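Local coordinates for protein mannan endo-1,4-beta-mannosidase (Bacillus subtilis, PDB 3CBW) that hydrolyses internal beta-1,4-mannosidic linkages in mannan, galactomannan and glucomannan as a secreted glycoside hydrolase of family 26, at residues A[236-240]-A[241-245]. The protein carries 3 engineered substitutions. Sequence-based numbering, arbitrary orientation.
Sequences FYPGA and SYVDI
V243 pushes its branched side chain into the hollow between the Y237 ring and the P238 ring, a compact example of how a turn folds a chain back upon its own side chains. With CG1 anti to the backbone N (chi1 176°), the other methyl, CG2, is left to fill the notch: it lies 3.7 Å from P238 CG, and Y237 CE1 sits 3.8 Å from the same V243 CG2, with the tyrosine ring meeting the methyl obliquely. The reversal that makes this possible is a type I beta turn from G239 to Y242, closed by Y242 N donating to G239 O at 3.1 Å; the bond is fairly straight (163° at the hydrogen), although the donor stands well above the carbonyl plane. G239 adopts backbone angles at which a beta carbon would be jammed against the carbonyl O of the preceding residue, P238, and the Y242 ring also crowds the spot that such a carbon would fill.

At the end of the turn the Y242 ring lies back beside P238. It brings an edge to the P238 carbonyl, CD2 lying 3.4 Å from P238 O, while S241 OG stands 3.1 Å above the ring plane, over its centre. With an alanine in place of Y242 the ring is gone, which would probably open a gap beside the P238 carbonyl and under the S241 hydroxyl.

The turn belongs to the loop joining parallel strands 220-224 and 245-252 of the TIM barrel. K269 NZ hydrogen-bonds to A240 O and V243 O, Y237 packs edge-to-face with Y224 of strand 220-224, and helix 194-214 meets P238 and V243 through Y204, and Y242 through K205.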
ATOM      1  N   PHE A 236      -8.539  -7.299  12.190  1.00 10.86           N
ATOM      2  CA  PHE A 236      -8.784  -5.916  11.814  1.00 10.38           C
ATOM      3  C   PHE A 236      -9.470  -5.748  10.460  1.00 10.00           C
ATOM      4  O   PHE A 236      -9.736  -4.635  10.045  1.00 10.27           O
ATOM      5  CB  PHE A 236      -7.461  -5.160  11.809  1.00 10.85           C
ATOM      6  CG  PHE A 236      -6.879  -4.935  13.174  1.00 10.12           C
ATOM      7  CD1 PHE A 236      -7.254  -3.825  13.915  1.00  9.86           C
ATOM      8  CD2 PHE A 236      -5.933  -5.805  13.691  1.00 12.07           C
ATOM      9  CE1 PHE A 236      -6.713  -3.597  15.165  1.00 12.15           C
ATOM     10  CE2 PHE A 236      -5.395  -5.583  14.930  1.00 12.54           C
ATOM     11  CZ  PHE A 236      -5.786  -4.476  15.668  1.00 12.85           C
ATOM     12  N   TYR A 237      -9.760  -6.849   9.786  1.00  9.76           N
ATOM     13  CA  TYR A 237     -10.304  -6.774   8.431  1.00  9.87           C
ATOM     14  C   TYR A 237     -11.675  -6.118   8.469  1.00 10.21           C
ATOM     15  O   TYR A 237     -12.564  -6.602   9.150  1.00 10.93           O
ATOM     16  CB  TYR A 237     -10.434  -8.181   7.893  1.00 10.04           C
ATOM     17  CG  TYR A 237     -10.904  -8.323   6.476  1.00  9.06           C
ATOM     18  CD1 TYR A 237     -10.178  -7.789   5.412  1.00  9.50           C
ATOM     19  CD2 TYR A 237     -12.045  -9.068   6.190  1.00  9.77           C
ATOM     20  CE1 TYR A 237     -10.593  -7.970   4.098  1.00  8.91           C
ATOM     21  CE2 TYR A 237     -12.464  -9.261   4.890  1.00  9.82           C
ATOM     22  CZ  TYR A 237     -11.732  -8.714   3.853  1.00  9.75           C
ATOM     23  OH  TYR A 237     -12.142  -8.931   2.569  1.00 11.03           O
ATOM     24  N   PRO A 238     -11.851  -4.986   7.762  1.00 10.64           N
ATOM     25  CA  PRO A 238     -13.122  -4.284   7.882  1.00 11.24           C
ATOM     26  C   PRO A 238     -14.280  -4.935   7.130  1.00 11.12           C
ATOM     27  O   PRO A 238     -15.435  -4.600   7.398  1.00 12.54           O
ATOM     28  CB  PRO A 238     -12.807  -2.904   7.316  1.00 11.25           C
ATOM     29  CG  PRO A 238     -11.732  -3.141   6.338  1.00 11.80           C
ATOM     30  CD  PRO A 238     -10.889  -4.254   6.921  1.00 11.29           C
ATOM     31  N   GLY A 239     -13.975  -5.854   6.216  1.00 10.34           N
ATOM     32  CA  GLY A 239     -15.009  -6.562   5.467  1.00 10.30           C
ATOM     33  C   GLY A 239     -14.776  -6.536   3.976  1.00  9.73           C
ATOM     34  O   GLY A 239     -14.069  -5.662   3.444  1.00  9.50           O
ATOM     35  N   ALA A 240     -15.413  -7.485   3.294  1.00  9.44           N
ATOM     36  CA  ALA A 240     -15.210  -7.685   1.862  1.00  9.76           C
ATOM     37  C   ALA A 240     -15.656  -6.510   1.014  1.00 10.04           C
ATOM     38  O   ALA A 240     -15.190  -6.357  -0.117  1.00 10.54           O
ATOM     39  CB  ALA A 240     -15.913  -8.950   1.389  1.00 10.60           C
ATOM     40  N   SER A 241     -16.576  -5.698   1.523  1.00  9.74           N
ATOM     41  CA  SER A 241     -17.031  -4.562   0.719  1.00  9.78           C
ATOM     42  C   SER A 241     -16.125  -3.329   0.771  1.00  8.95           C
ATOM     43  O   SER A 241     -16.389  -2.353   0.075  1.00  8.69           O
ATOM     44  CB  SER A 241     -18.466  -4.186   1.071  1.00 11.33           C
ATOM     45  OG  SER A 241     -18.483  -3.547   2.316  1.00 12.05           O
ATOM     46  N   TYR A 242     -15.037  -3.387   1.549  1.00  8.20           N
ATOM     47  CA  TYR A 242     -14.175  -2.224   1.724  1.00  8.18           C
ATOM     48  C   TYR A 242     -12.743  -2.483   1.293  1.00  7.92           C
ATOM     49  O   TYR A 242     -11.919  -1.578   1.411  1.00  7.97           O
ATOM     50  CB  TYR A 242     -14.173  -1.741   3.183  1.00  9.12           C
ATOM     51  CG  TYR A 242     -15.554  -1.671   3.798  1.00  9.27           C
ATOM     52  CD1 TYR A 242     -16.484  -0.698   3.418  1.00 11.34           C
ATOM     53  CD2 TYR A 242     -15.970  -2.654   4.694  1.00 11.15           C
ATOM     54  CE1 TYR A 242     -17.764  -0.668   3.994  1.00 11.38           C
ATOM     55  CE2 TYR A 242     -17.230  -2.635   5.256  1.00 11.94           C
ATOM     56  CZ  TYR A 242     -18.115  -1.653   4.897  1.00 10.34           C
ATOM     57  OH  TYR A 242     -19.369  -1.658   5.469  1.00 11.78           O
ATOM     58  N   VAL A 243     -12.440  -3.696   0.823  1.00  7.76           N
ATOM     59  CA  VAL A 243     -11.056  -4.102   0.553  1.00  8.06           C
ATOM     60  C   VAL A 243     -10.991  -4.837  -0.764  1.00  7.77           C
ATOM     61  O   VAL A 243     -11.731  -5.797  -0.988  1.00  7.84           O
ATOM     62  CB  VAL A 243     -10.516  -5.041   1.670  1.00  8.25           C
ATOM     63  CG1 VAL A 243      -9.116  -5.546   1.326  1.00  8.54           C
ATOM     64  CG2 VAL A 243     -10.478  -4.327   3.018  1.00  9.33           C
ATOM     65  N   ASP A 244     -10.084  -4.402  -1.627  1.00  6.96           N
ATOM     66  CA  ASP A 244      -9.821  -5.090  -2.892  1.00  7.35           C
ATOM     67  C   ASP A 244      -8.660  -6.084  -2.818  1.00  7.15           C
ATOM     68  O   ASP A 244      -8.721  -7.159  -3.427  1.00  7.71           O
ATOM     69  CB  ASP A 244      -9.534  -4.067  -3.999  1.00  7.28           C
ATOM     70  CG  ASP A 244     -10.749  -3.241  -4.341  1.00  7.88           C
ATOM     71  OD1 ASP A 244     -11.774  -3.837  -4.729  1.00  8.44           O
ATOM     72  OD2 ASP A 244     -10.687  -1.997  -4.235  1.00  7.69           O
ATOM     73  N   ILE A 245      -7.597  -5.706  -2.103  1.00  7.14           N
ATOM     74  CA  ILE A 245      -6.359  -6.488  -2.031  1.00  7.21           C
ATOM     75  C   ILE A 245      -5.953  -6.569  -0.581  1.00  6.96           C
ATOM     76  O   ILE A 245      -6.026  -5.573   0.139  1.00  6.95           O
ATOM     77  CB  ILE A 245      -5.218  -5.826  -2.872  1.00  7.14           C
ATOM     78  CG1 ILE A 245      -5.573  -5.854  -4.363  1.00  8.25           C
ATOM     79  CG2 ILE A 245      -3.851  -6.479  -2.619  1.00  7.22           C
ATOM     80  CD1 ILE A 245      -4.638  -5.069  -5.267  1.00  8.34           C
TER